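Cell wall binding protein cwp8 (Peptoclostridium difficile, PDB 5J6Q) probably attaches to the cell wall through its three CWB2 modules, presenting its remaining domains at the bacterial surface as a protein associated with the S-layer. Local coordinates at residues 63-69 with 180-184; 75-79 with 172-176; 96-100 with 122-128; 102-106 with 150-154. One frame throughout, in Å; residues are numbered along the deposited sequence.

How the contacts relate
Along the chain, contact 2 is nested inside contact 1, and contacts 3 and 4 both lie inside contact 2 but cross each other. Contact 1 joins strands 68-75 and 178-183 of the five-stranded mixed sheet, and contact 2, its centre about 28 Å away, holds together the loops that follow strand 68-75 and precede strand 178-183. The chain between those loops holds contacts 3 and 4, about 31 and 26 Å from contact 2 between centres. These last two share helix 96-111, lie about 15 Å apart between centres, and both belong to Cwp8 domain 2. The part of the chain holding them is thus inserted between two neighbouring strands of the five-stranded sheet.

Contact 1: 63-69 with 180-184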
loop_
_atom_site.group_PDB
_atom_site.type_symbol
_atom_site.label_atom_id
_atom_site.label_comp_id
_atom_site.label_asym_id
_atom_site.label_seq_id
_atom_site.Cartn_x
_atom_site.Cartn_y
_atom_site.Cartn_z
ATOM N N LEU A 63 19.172 0.594 23.030
ATOM C CA LEU A 63 18.859 -0.122 21.797
ATOM C C LEU A 63 19.292 0.664 20.518
ATOM O O LEU A 63 18.879 1.825 20.355
ATOM C CB LEU A 63 17.358 -0.345 21.736
ATOM C CG LEU A 63 16.844 -1.417 22.605
ATOM C CD1 LEU A 63 15.307 -1.421 22.417
ATOM C CD2 LEU A 63 17.481 -2.822 22.230
ATOM N N THR A 64 20.214 0.095 19.646
ATOM C CA THR A 64 20.475 0.869 18.413
ATOM C C THR A 64 19.374 0.582 17.327
ATOM O O THR A 64 18.494 -0.265 17.532
ATOM C CB THR A 64 21.847 0.637 17.792
ATOM O OG1 THR A 64 22.059 -0.762 17.594
ATOM C CG2 THR A 64 22.911 1.236 18.613
ATOM N N GLU A 65 19.416 1.326 16.166
ATOM C CA GLU A 65 18.455 1.175 15.067
ATOM C C GLU A 65 18.224 -0.258 14.695
ATOM O O GLU A 65 19.182 -0.985 14.450
ATOM C CB GLU A 65 18.933 1.936 13.825
ATOM C CG GLU A 65 18.997 3.441 14.050
ATOM C CD GLU A 65 20.087 4.083 13.220
ATOM O OE1 GLU A 65 19.731 4.882 12.314
ATOM O OE2 GLU A 65 21.294 3.780 13.472
ATOM N N GLY A 66 16.974 -0.684 14.694
ATOM C CA GLY A 66 16.691 -2.063 14.316
ATOM C C GLY A 66 16.637 -3.042 15.478
ATOM O O GLY A 66 15.855 -3.991 15.463
ATOM N N GLN A 67 17.467 -2.809 16.507
ATOM C CA GLN A 67 17.514 -3.703 17.682
ATOM C C GLN A 67 16.217 -3.700 18.474
ATOM O O GLN A 67 15.501 -2.697 18.554
ATOM C CB GLN A 67 18.682 -3.286 18.602
ATOM C CG GLN A 67 20.044 -3.636 17.997
ATOM C CD GLN A 67 21.131 -3.577 19.054
ATOM O OE1 GLN A 67 21.220 -2.608 19.853
ATOM N NE2 GLN A 67 21.972 -4.607 19.091
ATOM N N SER A 68 15.933 -4.794 19.092
ATOM C CA SER A 68 14.734 -4.890 19.889
ATOM C C SER A 68 15.032 -5.721 21.155
ATOM O O SER A 68 16.101 -6.365 21.241
ATOM C CB SER A 68 13.622 -5.497 19.024
ATOM O OG SER A 68 13.672 -6.911 18.918
ATOM N N LEU A 69 14.096 -5.708 22.157
ATOM C CA LEU A 69 14.278 -6.533 23.345
ATOM C C LEU A 69 12.870 -6.910 23.774
ATOM O O LEU A 69 11.908 -6.220 23.362
ATOM C CB LEU A 69 15.022 -5.776 24.494
ATOM C CG LEU A 69 14.392 -4.393 24.884
ATOM C CD1 LEU A 69 13.056 -4.536 25.627
ATOM C CD2 LEU A 69 15.409 -3.590 25.832
ATOM N N VAL A 180 6.042 -7.912 25.648
ATOM C CA VAL A 180 5.958 -6.678 24.966
ATOM C C VAL A 180 7.295 -6.536 24.306
ATOM O O VAL A 180 8.361 -6.603 24.962
ATOM C CB VAL A 180 5.691 -5.515 25.971
ATOM C CG1 VAL A 180 5.620 -4.186 25.230
ATOM C CG2 VAL A 180 4.414 -5.787 26.786
ATOM N N THR A 181 7.279 -6.294 23.052
ATOM C CA THR A 181 8.548 -6.187 22.352
ATOM C C THR A 181 8.762 -4.792 22.184
ATOM O O THR A 181 7.789 -4.108 21.854
ATOM C CB THR A 181 8.434 -6.942 21.004
ATOM O OG1 THR A 181 8.076 -8.307 21.335
ATOM C CG2 THR A 181 9.704 -6.852 20.188
ATOM N N VAL A 182 9.993 -4.312 22.435
ATOM C CA VAL A 182 10.271 -2.889 22.294
ATOM C C VAL A 182 11.288 -2.754 21.219
ATOM O O VAL A 182 12.328 -3.426 21.314
ATOM C CB VAL A 182 10.790 -2.219 23.628
ATOM C CG1 VAL A 182 11.224 -0.805 23.336
ATOM C CG2 VAL A 182 9.674 -2.193 24.690
ATOM N N LYS A 183 11.010 -1.872 20.199
ATOM C CA LYS A 183 11.904 -1.740 19.051
ATOM C C LYS A 183 12.343 -0.351 18.790
ATOM O O LYS A 183 11.515 0.567 18.814
ATOM C CB LYS A 183 11.207 -2.180 17.715
ATOM C CG LYS A 183 10.455 -3.476 17.724
ATOM C CD LYS A 183 10.049 -3.829 16.246
ATOM C CE LYS A 183 9.312 -5.147 16.105
ATOM N NZ LYS A 183 8.661 -5.303 14.746
ATOM N N ASN A 184 13.632 -0.152 18.526
ATOM C CA ASN A 184 13.997 1.193 18.141
ATOM C C ASN A 184 13.758 1.242 16.583
ATOM O O ASN A 184 14.613 0.891 15.776
ATOM C CB ASN A 184 15.392 1.482 18.526
ATOM C CG ASN A 184 15.910 2.789 18.018
ATOM O OD1 ASN A 184 15.255 3.473 17.231
ATOM N ND2 ASN A 184 17.119 3.212 18.412
#
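Residues 68-69 run antiparallel to 182-183, with Ser68 and Lys183 a non-hydrogen-bonded pair and Leu69 and Val182 a hydrogen-bonded one, tied by Leu69 N to Val182 O (3.0 Å) and Val182 N to Leu69 O (2.9 Å). Beyond the pairing, the type II turn from Thr64 to Gln67 folds over Asn184. Asn184 N donates to Gln67 O, and Asn184 O accepts from Gly66 N at 3.0 Å. The side chain reaches further back: with CG anti to the backbone N (chi1 173°), Asn184 ND2 meets Leu63 O at 3.0 Å. That bond is almost straight at the hydrogen and lies in the plane of the Asn184 amide, yet it approaches Leu63 O from above the carbonyl plane. Leu69 and Val182 lie side by side, Leu69 CD1 3.8 Å from Val182 CB, and Leu63 CD1 comes alongside Val182 CG1 at 4.2 Å. Ile60 of helix 53-61 and Leu15 of helix 13-24 also touch Val182. Within the turn, Gln67 OE1 accepts from Thr64 N (2.9 Å). Asn184 N and O thus grip the turn while ND2 holds Leu63 just before it, next to an apolar cluster on the helix-covered face.

Contact 2: 75-79 with 172-176; sequences DKGHQ and IDSKE
Asp75 and Lys175 meet through both backbone and side chain. Lys175 N donates to Asp75 O at 2.8 Å in a nearly straight bond, tilted a little from the carbonyl plane, and Ser174 CA supplies a CA-H...O contact to the same oxygen. The extended Lys175 side chain runs past the carboxylate, its CD and CE beside Asp75 CG, and ends in a weak salt bridge from Lys175 NZ to Asp75 OD2 (3.1 Å); the position of the carboxylate is less certain than the rest. A water spans the start of the contact, accepting from Asp75 N (3.0 Å) and donating to Glu176 O, while Lys175 O is met by the side chain of Gln74. At the turn, Gly77 N donates to Asp75 OD1, an oxygen whose place is likewise less sure. Gly77 CA packs directly on Ile172 O in a CA-H...O contact of 3.4 Å. Ile172 CG2 lies 3.5 Å from Gly77 CA, and Ile172 CD1 crosses Gln79 CB at about a right angle (3.9 Å). Lys76 NZ and Gln79 NE2 donate to Arg39 O and Tyr88 O respectively. The geometry of Asp75 and Gly77 fits an Asx turn, with the caution that the carboxylate is less surely placed, at the end of strand 68-75 where the two connections to the inserted region lie side by side.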
loop_
_atom_site.group_PDB
_atom_site.type_symbol
_atom_site.label_atom_id
_atom_site.label_comp_id
_atom_site.label_asym_id
_atom_site.label_seq_id
_atom_site.Cartn_x
_atom_site.Cartn_y
_atom_site.Cartn_z
ATOM N N ASP A 75 2.047 -12.818 36.042
ATOM C CA ASP A 75 1.504 -12.827 37.383
ATOM C C ASP A 75 1.722 -14.188 38.013
ATOM O O ASP A 75 1.399 -15.207 37.398
ATOM C CB ASP A 75 0.034 -12.484 37.269
ATOM C CG ASP A 75 -0.752 -12.492 38.548
ATOM O OD1 ASP A 75 -0.239 -12.977 39.565
ATOM O OD2 ASP A 75 -1.866 -12.024 38.525
ATOM N N LYS A 76 2.289 -14.242 39.202
ATOM C CA LYS A 76 2.529 -15.549 39.838
ATOM C C LYS A 76 1.254 -16.076 40.555
ATOM O O LYS A 76 1.338 -17.082 41.238
ATOM C CB LYS A 76 3.655 -15.444 40.870
ATOM C CG LYS A 76 4.975 -14.839 40.308
ATOM C CD LYS A 76 6.016 -14.829 41.449
ATOM C CE LYS A 76 7.303 -14.082 41.111
ATOM N NZ LYS A 76 7.822 -13.419 42.314
ATOM N N GLY A 77 0.106 -15.386 40.355
ATOM C CA GLY A 77 -1.146 -15.735 40.986
ATOM C C GLY A 77 -1.318 -15.061 42.339
ATOM O O GLY A 77 -0.687 -15.435 43.331
ATOM N N HIS A 78 -2.181 -14.082 42.385
ATOM C CA HIS A 78 -2.422 -13.398 43.647
ATOM C C HIS A 78 -3.885 -13.037 43.797
ATOM O O HIS A 78 -4.632 -12.995 42.811
ATOM C CB HIS A 78 -1.602 -12.071 43.699
ATOM C CG HIS A 78 -1.977 -11.152 42.588
ATOM N ND1 HIS A 78 -2.595 -9.941 42.803
ATOM C CD2 HIS A 78 -1.853 -11.282 41.236
ATOM C CE1 HIS A 78 -2.850 -9.378 41.628
ATOM N NE2 HIS A 78 -2.410 -10.161 40.669
ATOM N N GLN A 79 -4.288 -12.778 45.033
ATOM C CA GLN A 79 -5.641 -12.262 45.241
ATOM C C GLN A 79 -5.691 -11.388 46.499
ATOM O O GLN A 79 -4.742 -11.386 47.272
ATOM C CB GLN A 79 -6.656 -13.415 45.357
ATOM C CG GLN A 79 -6.946 -13.826 46.786
ATOM C CD GLN A 79 -8.030 -14.880 46.792
ATOM O OE1 GLN A 79 -9.169 -14.612 46.415
ATOM N NE2 GLN A 79 -7.677 -16.100 47.163
ATOM N N ILE A 172 -2.169 -20.188 44.178
ATOM C CA ILE A 172 -2.858 -19.604 43.048
ATOM C C ILE A 172 -1.862 -19.718 41.934
ATOM O O ILE A 172 -0.887 -18.977 41.942
ATOM C CB ILE A 172 -3.239 -18.139 43.324
ATOM C CG1 ILE A 172 -4.116 -18.046 44.576
ATOM C CG2 ILE A 172 -3.922 -17.553 42.129
ATOM C CD1 ILE A 172 -4.383 -16.599 44.925
ATOM N N ASP A 173 -2.075 -20.642 40.975
ATOM C CA ASP A 173 -1.113 -20.875 39.881
ATOM C C ASP A 173 -0.742 -19.635 39.077
ATOM O O ASP A 173 -1.552 -18.731 38.928
ATOM C CB ASP A 173 -1.661 -21.917 38.893
ATOM C CG ASP A 173 -1.949 -23.269 39.511
ATOM O OD1 ASP A 173 -1.173 -23.700 40.406
ATOM O OD2 ASP A 173 -2.940 -23.896 39.106
ATOM N N SER A 174 0.482 -19.598 38.535
ATOM C CA SER A 174 0.879 -18.456 37.736
ATOM C C SER A 174 -0.096 -18.317 36.589
ATOM O O SER A 174 -0.666 -19.287 36.117
ATOM C CB SER A 174 2.314 -18.597 37.221
ATOM O OG SER A 174 2.475 -19.606 36.234
ATOM N N LYS A 175 -0.323 -17.103 36.173
ATOM C CA LYS A 175 -1.220 -16.814 35.080
ATOM C C LYS A 175 -0.389 -16.823 33.833
ATOM O O LYS A 175 0.666 -17.480 33.817
ATOM C CB LYS A 175 -1.932 -15.471 35.293
ATOM C CG LYS A 175 -2.928 -15.535 36.455
ATOM C CD LYS A 175 -3.569 -14.178 36.748
ATOM C CE LYS A 175 -4.164 -14.147 38.146
ATOM N NZ LYS A 175 -4.812 -12.836 38.467
ATOM N N GLU A 176 -0.779 -16.082 32.805
ATOM C CA GLU A 176 -0.019 -16.233 31.578
ATOM C C GLU A 176 0.978 -15.140 31.222
ATOM O O GLU A 176 0.688 -13.954 31.304
ATOM C CB GLU A 176 -1.011 -16.431 30.418
ATOM C CG GLU A 176 -1.660 -17.806 30.460
ATOM C CD GLU A 176 -1.271 -18.676 29.276
ATOM O OE1 GLU A 176 -0.197 -18.444 28.677
ATOM O OE2 GLU A 176 -2.046 -19.592 28.951
HETATM O O HOH W 1 0.280 -13.080 33.652
#

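Contact 3: 96-100 with 122-128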
loop_
_atom_site.group_PDB
_atom_site.type_symbol
_atom_site.label_atom_id
_atom_site.label_comp_id
_atom_site.label_asym_id
_atom_site.label_seq_id
_atom_site.Cartn_x
_atom_site.Cartn_y
_atom_site.Cartn_z
ATOM N N ALA A 96 -18.332 -36.061 47.919
ATOM C CA ALA A 96 -17.949 -37.001 48.986
ATOM C C ALA A 96 -16.716 -37.775 48.590
ATOM O O ALA A 96 -15.819 -37.986 49.404
ATOM C CB ALA A 96 -19.083 -37.998 49.264
ATOM N N GLN A 97 -16.667 -38.181 47.340
ATOM C CA GLN A 97 -15.562 -38.963 46.820
ATOM C C GLN A 97 -14.204 -38.133 46.734
ATOM O O GLN A 97 -13.155 -38.742 46.722
ATOM C CB GLN A 97 -15.953 -39.505 45.443
ATOM C CG GLN A 97 -14.899 -40.389 44.814
ATOM C CD GLN A 97 -14.617 -41.652 45.592
ATOM O OE1 GLN A 97 -15.316 -42.034 46.560
ATOM N NE2 GLN A 97 -13.557 -42.328 45.198
ATOM N N GLU A 98 -14.239 -36.801 46.656
ATOM C CA GLU A 98 -13.000 -36.038 46.662
ATOM C C GLU A 98 -12.346 -36.280 48.020
ATOM O O GLU A 98 -11.165 -36.555 48.099
ATOM C CB GLU A 98 -13.283 -34.547 46.472
ATOM C CG GLU A 98 -13.553 -34.203 45.020
ATOM C CD GLU A 98 -13.480 -32.718 44.751
ATOM O OE1 GLU A 98 -14.021 -32.274 43.718
ATOM O OE2 GLU A 98 -12.891 -31.995 45.576
ATOM N N ILE A 99 -13.143 -36.199 49.094
ATOM C CA ILE A 99 -12.642 -36.436 50.433
ATOM C C ILE A 99 -11.901 -37.776 50.561
ATOM O O ILE A 99 -10.809 -37.804 51.118
ATOM C CB ILE A 99 -13.836 -36.417 51.393
ATOM C CG1 ILE A 99 -14.471 -35.027 51.404
ATOM C CG2 ILE A 99 -13.390 -36.846 52.807
ATOM C CD1 ILE A 99 -15.708 -34.945 52.303
ATOM N N VAL A 100 -12.470 -38.876 50.036
ATOM C CA VAL A 100 -11.836 -40.177 50.251
ATOM C C VAL A 100 -10.630 -40.297 49.385
ATOM O O VAL A 100 -9.730 -41.065 49.694
ATOM C CB VAL A 100 -12.817 -41.346 49.992
ATOM C CG1 VAL A 100 -14.092 -41.158 50.804
ATOM C CG2 VAL A 100 -13.139 -41.455 48.514
ATOM N N ILE A 122 -17.997 -43.172 53.254
ATOM C CA ILE A 122 -19.044 -42.251 52.838
ATOM C C ILE A 122 -20.280 -42.609 53.686
ATOM O O ILE A 122 -20.610 -43.777 53.785
ATOM C CB ILE A 122 -19.284 -42.410 51.328
ATOM C CG1 ILE A 122 -17.934 -42.221 50.606
ATOM C CG2 ILE A 122 -20.363 -41.408 50.829
ATOM C CD1 ILE A 122 -18.055 -42.016 49.104
ATOM N N LYS A 123 -20.937 -41.613 54.263
ATOM C CA LYS A 123 -22.057 -41.799 55.148
ATOM C C LYS A 123 -23.349 -41.263 54.560
ATOM O O LYS A 123 -24.412 -41.579 55.039
ATOM C CB LYS A 123 -21.723 -41.108 56.474
ATOM C CG LYS A 123 -21.645 -42.086 57.634
ATOM C CD LYS A 123 -20.236 -42.617 57.864
ATOM C CE LYS A 123 -20.095 -43.197 59.255
ATOM N NZ LYS A 123 -20.471 -44.637 59.307
ATOM N N SER A 124 -23.243 -40.466 53.524
ATOM C CA SER A 124 -24.366 -39.856 52.795
ATOM C C SER A 124 -23.782 -39.171 51.549
ATOM O O SER A 124 -22.559 -39.186 51.392
ATOM C CB SER A 124 -25.115 -38.838 53.666
ATOM O OG SER A 124 -24.336 -37.681 53.977
ATOM N N THR A 125 -24.605 -38.584 50.693
ATOM C CA THR A 125 -24.140 -37.910 49.506
ATOM C C THR A 125 -23.205 -36.710 49.798
ATOM O O THR A 125 -22.504 -36.324 48.879
ATOM C CB THR A 125 -25.318 -37.383 48.692
ATOM O OG1 THR A 125 -26.119 -36.581 49.562
ATOM C CG2 THR A 125 -26.151 -38.518 48.077
ATOM N N ASN A 126 -23.185 -36.122 51.023
ATOM C CA ASN A 126 -22.277 -35.003 51.199
ATOM C C ASN A 126 -21.542 -34.998 52.531
ATOM O O ASN A 126 -21.171 -33.916 53.011
ATOM C CB ASN A 126 -23.025 -33.689 50.985
ATOM C CG ASN A 126 -24.213 -33.485 51.875
ATOM O OD1 ASN A 126 -24.497 -34.285 52.762
ATOM N ND2 ASN A 126 -24.958 -32.406 51.704
ATOM N N THR A 127 -21.325 -36.205 53.120
ATOM C CA THR A 127 -20.580 -36.369 54.375
ATOM C C THR A 127 -19.759 -37.633 54.307
ATOM O O THR A 127 -20.232 -38.645 53.797
ATOM C CB THR A 127 -21.488 -36.473 55.611
ATOM O OG1 THR A 127 -22.415 -37.559 55.431
ATOM C CG2 THR A 127 -22.262 -35.190 55.856
ATOM N N VAL A 128 -18.535 -37.578 54.817
ATOM C CA VAL A 128 -17.588 -38.686 54.890
ATOM C C VAL A 128 -16.960 -38.659 56.297
ATOM O O VAL A 128 -16.565 -37.594 56.791
ATOM C CB VAL A 128 -16.480 -38.565 53.816
ATOM C CG1 VAL A 128 -15.523 -39.758 53.900
ATOM C CG2 VAL A 128 -17.090 -38.470 52.428
#
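Val128 sits among Ala96, Ile99 and Val100 on one side of helix 96-111; its methyls divide Val100 and Ala96 between them, while Ile99 touches both. With CG1 anti to the backbone N (chi1 -179°), Val128 CG1 meets Val100 CG1 at 3.7 Å. Val128 CG2 turns to Ala96, 3.8 Å from Ala96 CB and closer still, 3.3 Å, to Ala96 O. Ile99 slides past Val128 in the opposite direction, bringing Ile99 CG2 to 3.7 Å from Val128 CB. Ile122, on the adjoining strand, widens the patch: Ile122 CG2 touches Ala96 CB and Ile122 CG1 crosses Val100 CG1 at about a right angle, both at 4.0 Å. Gln97, its chain bent at chi2, brings Gln97 OE1 to 3.7 Å from Ile122 CD1, along the margin of the apolar patch. Ala96 CB also rests on the hairpin connection, 3.8 Å from Thr125 O. Further out, Lys123 N bonds to Thr127 O, and backbone hydrogen bonds join Val128 to Leu142 and Asn126 to Val144. Ala120 touches both Val100 and Val128, and Leu142 touches Ile99. No hydrogen bond crosses between helix and hairpin. This is a two-layer alpha+beta packing, with helix 96-111 against one face of a three-stranded antiparallel sheet.

Contact 4: 102-106 with 150-154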
loop_
_atom_site.group_PDB
_atom_site.type_symbol
_atom_site.label_atom_id
_atom_site.label_comp_id
_atom_site.label_asym_id
_atom_site.label_seq_id
_atom_site.Cartn_x
_atom_site.Cartn_y
_atom_site.Cartn_z
ATOM N N ALA A 102 -8.440 -37.864 48.813
ATOM C CA ALA A 102 -7.366 -37.219 49.566
ATOM C C ALA A 102 -6.800 -38.167 50.618
ATOM O O ALA A 102 -5.585 -38.288 50.755
ATOM C CB ALA A 102 -7.897 -35.966 50.244
ATOM N N VAL A 103 -7.683 -38.840 51.359
ATOM C CA VAL A 103 -7.282 -39.791 52.399
ATOM C C VAL A 103 -6.410 -40.893 51.792
ATOM O O VAL A 103 -5.438 -41.324 52.410
ATOM C CB VAL A 103 -8.549 -40.386 53.066
ATOM C CG1 VAL A 103 -8.166 -41.411 54.129
ATOM C CG2 VAL A 103 -9.387 -39.276 53.690
ATOM N N ASN A 104 -6.759 -41.335 50.576
ATOM C CA ASN A 104 -6.024 -42.377 49.864
ATOM C C ASN A 104 -4.589 -41.939 49.573
ATOM O O ASN A 104 -3.667 -42.740 49.726
ATOM C CB ASN A 104 -6.736 -42.706 48.548
ATOM C CG ASN A 104 -7.906 -43.647 48.708
ATOM O OD1 ASN A 104 -8.406 -44.178 47.714
ATOM N ND2 ASN A 104 -8.415 -43.905 49.913
ATOM N N ALA A 105 -4.397 -40.674 49.160
ATOM C CA ALA A 105 -3.064 -40.156 48.854
ATOM C C ALA A 105 -2.204 -40.045 50.119
ATOM O O ALA A 105 -1.026 -40.412 50.112
ATOM C CB ALA A 105 -3.187 -38.791 48.194
ATOM N N TYR A 106 -2.790 -39.544 51.210
ATOM C CA TYR A 106 -2.045 -39.401 52.456
ATOM C C TYR A 106 -1.564 -40.767 52.942
ATOM O O TYR A 106 -0.435 -40.910 53.400
ATOM C CB TYR A 106 -2.935 -38.752 53.530
ATOM C CG TYR A 106 -2.331 -38.818 54.914
ATOM C CD1 TYR A 106 -1.394 -37.884 55.331
ATOM C CD2 TYR A 106 -2.687 -39.820 55.805
ATOM C CE1 TYR A 106 -0.825 -37.944 56.596
ATOM C CE2 TYR A 106 -2.127 -39.893 57.074
ATOM C CZ TYR A 106 -1.196 -38.952 57.464
ATOM O OH TYR A 106 -0.634 -39.016 58.718
ATOM N N ASP A 150 -4.971 -30.978 55.759
ATOM C CA ASP A 150 -3.690 -31.667 55.661
ATOM C C ASP A 150 -3.672 -32.713 56.765
ATOM O O ASP A 150 -3.569 -32.360 57.941
ATOM C CB ASP A 150 -2.523 -30.678 55.838
ATOM C CG ASP A 150 -1.173 -31.235 55.420
ATOM O OD1 ASP A 150 -1.059 -32.474 55.266
ATOM O OD2 ASP A 150 -0.229 -30.434 55.249
ATOM N N PHE A 151 -3.772 -33.994 56.399
ATOM C CA PHE A 151 -3.809 -35.054 57.398
ATOM C C PHE A 151 -2.452 -35.292 58.056
ATOM O O PHE A 151 -2.344 -36.152 58.929
ATOM C CB PHE A 151 -4.333 -36.346 56.755
ATOM C CG PHE A 151 -5.727 -36.191 56.191
ATOM C CD1 PHE A 151 -5.980 -36.424 54.851
ATOM C CD2 PHE A 151 -6.780 -35.803 57.000
ATOM C CE1 PHE A 151 -7.260 -36.273 54.335
ATOM C CE2 PHE A 151 -8.058 -35.653 56.478
ATOM C CZ PHE A 151 -8.289 -35.889 55.151
ATOM N N SER A 152 -1.421 -34.538 57.654
ATOM C CA SER A 152 -0.096 -34.695 58.245
ATOM C C SER A 152 0.051 -33.736 59.419
ATOM O O SER A 152 0.980 -33.861 60.214
ATOM C CB SER A 152 0.981 -34.413 57.203
ATOM O OG SER A 152 0.558 -34.840 55.919
ATOM N N LYS A 153 -0.875 -32.778 59.523
ATOM C CA LYS A 153 -0.872 -31.784 60.584
ATOM C C LYS A 153 -1.992 -32.046 61.588
ATOM O O LYS A 153 -3.086 -31.496 61.463
ATOM C CB LYS A 153 -1.037 -30.380 59.985
ATOM N N VAL A 154 -1.718 -32.901 62.573
ATOM C CA VAL A 154 -2.661 -33.225 63.635
ATOM C C VAL A 154 -2.658 -32.076 64.635
ATOM O O VAL A 154 -1.595 -31.547 64.955
ATOM C CB VAL A 154 -2.250 -34.551 64.320
ATOM C CG1 VAL A 154 -3.149 -34.834 65.520
ATOM C CG2 VAL A 154 -2.322 -35.703 63.326
#
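A type I turn from Asp150 to Lys153, at a corner between strands 149-150 and 153-154, packs against the side of helix 96-111 through its second residue. Phe151 carries the contact. Phe151 CB stands over the face of the Tyr106 ring, 3.7 Å from the centroid and 14° off the normal, a CH-pi contact, while Phe151 O lies 3.3 Å from Tyr106 CE1. The tyrosine ring reaches this place because its CG extends anti to the backbone N (chi1 169°), carrying it from the helix across the turn. The Phe151 ring points the other way along the helix: Phe151 CE1 is 3.7 Å from Val103 CG2, and Ala102 CB lies 4.2 Å from Phe151 CE1, at the edge of the ring. Ser152 OG comes up to the Tyr106 ring at its edge, 3.5 Å from Tyr106 CE1. Inside the turn, Asp150 OD1 receives Ser152 OG (2.9 Å) and Ser152 N (3.2 Å) from the same face of the carboxylate, the latter closing an Asx turn. Leu118 of strand 118-124 touches both aromatic side chains, and Tyr165 stacks edge-to-face with Phe151. Apolar and aromatic packing is accordingly the main interaction across the contact, while both Ser152 bonds to Asp150 OD1 lie within the turn.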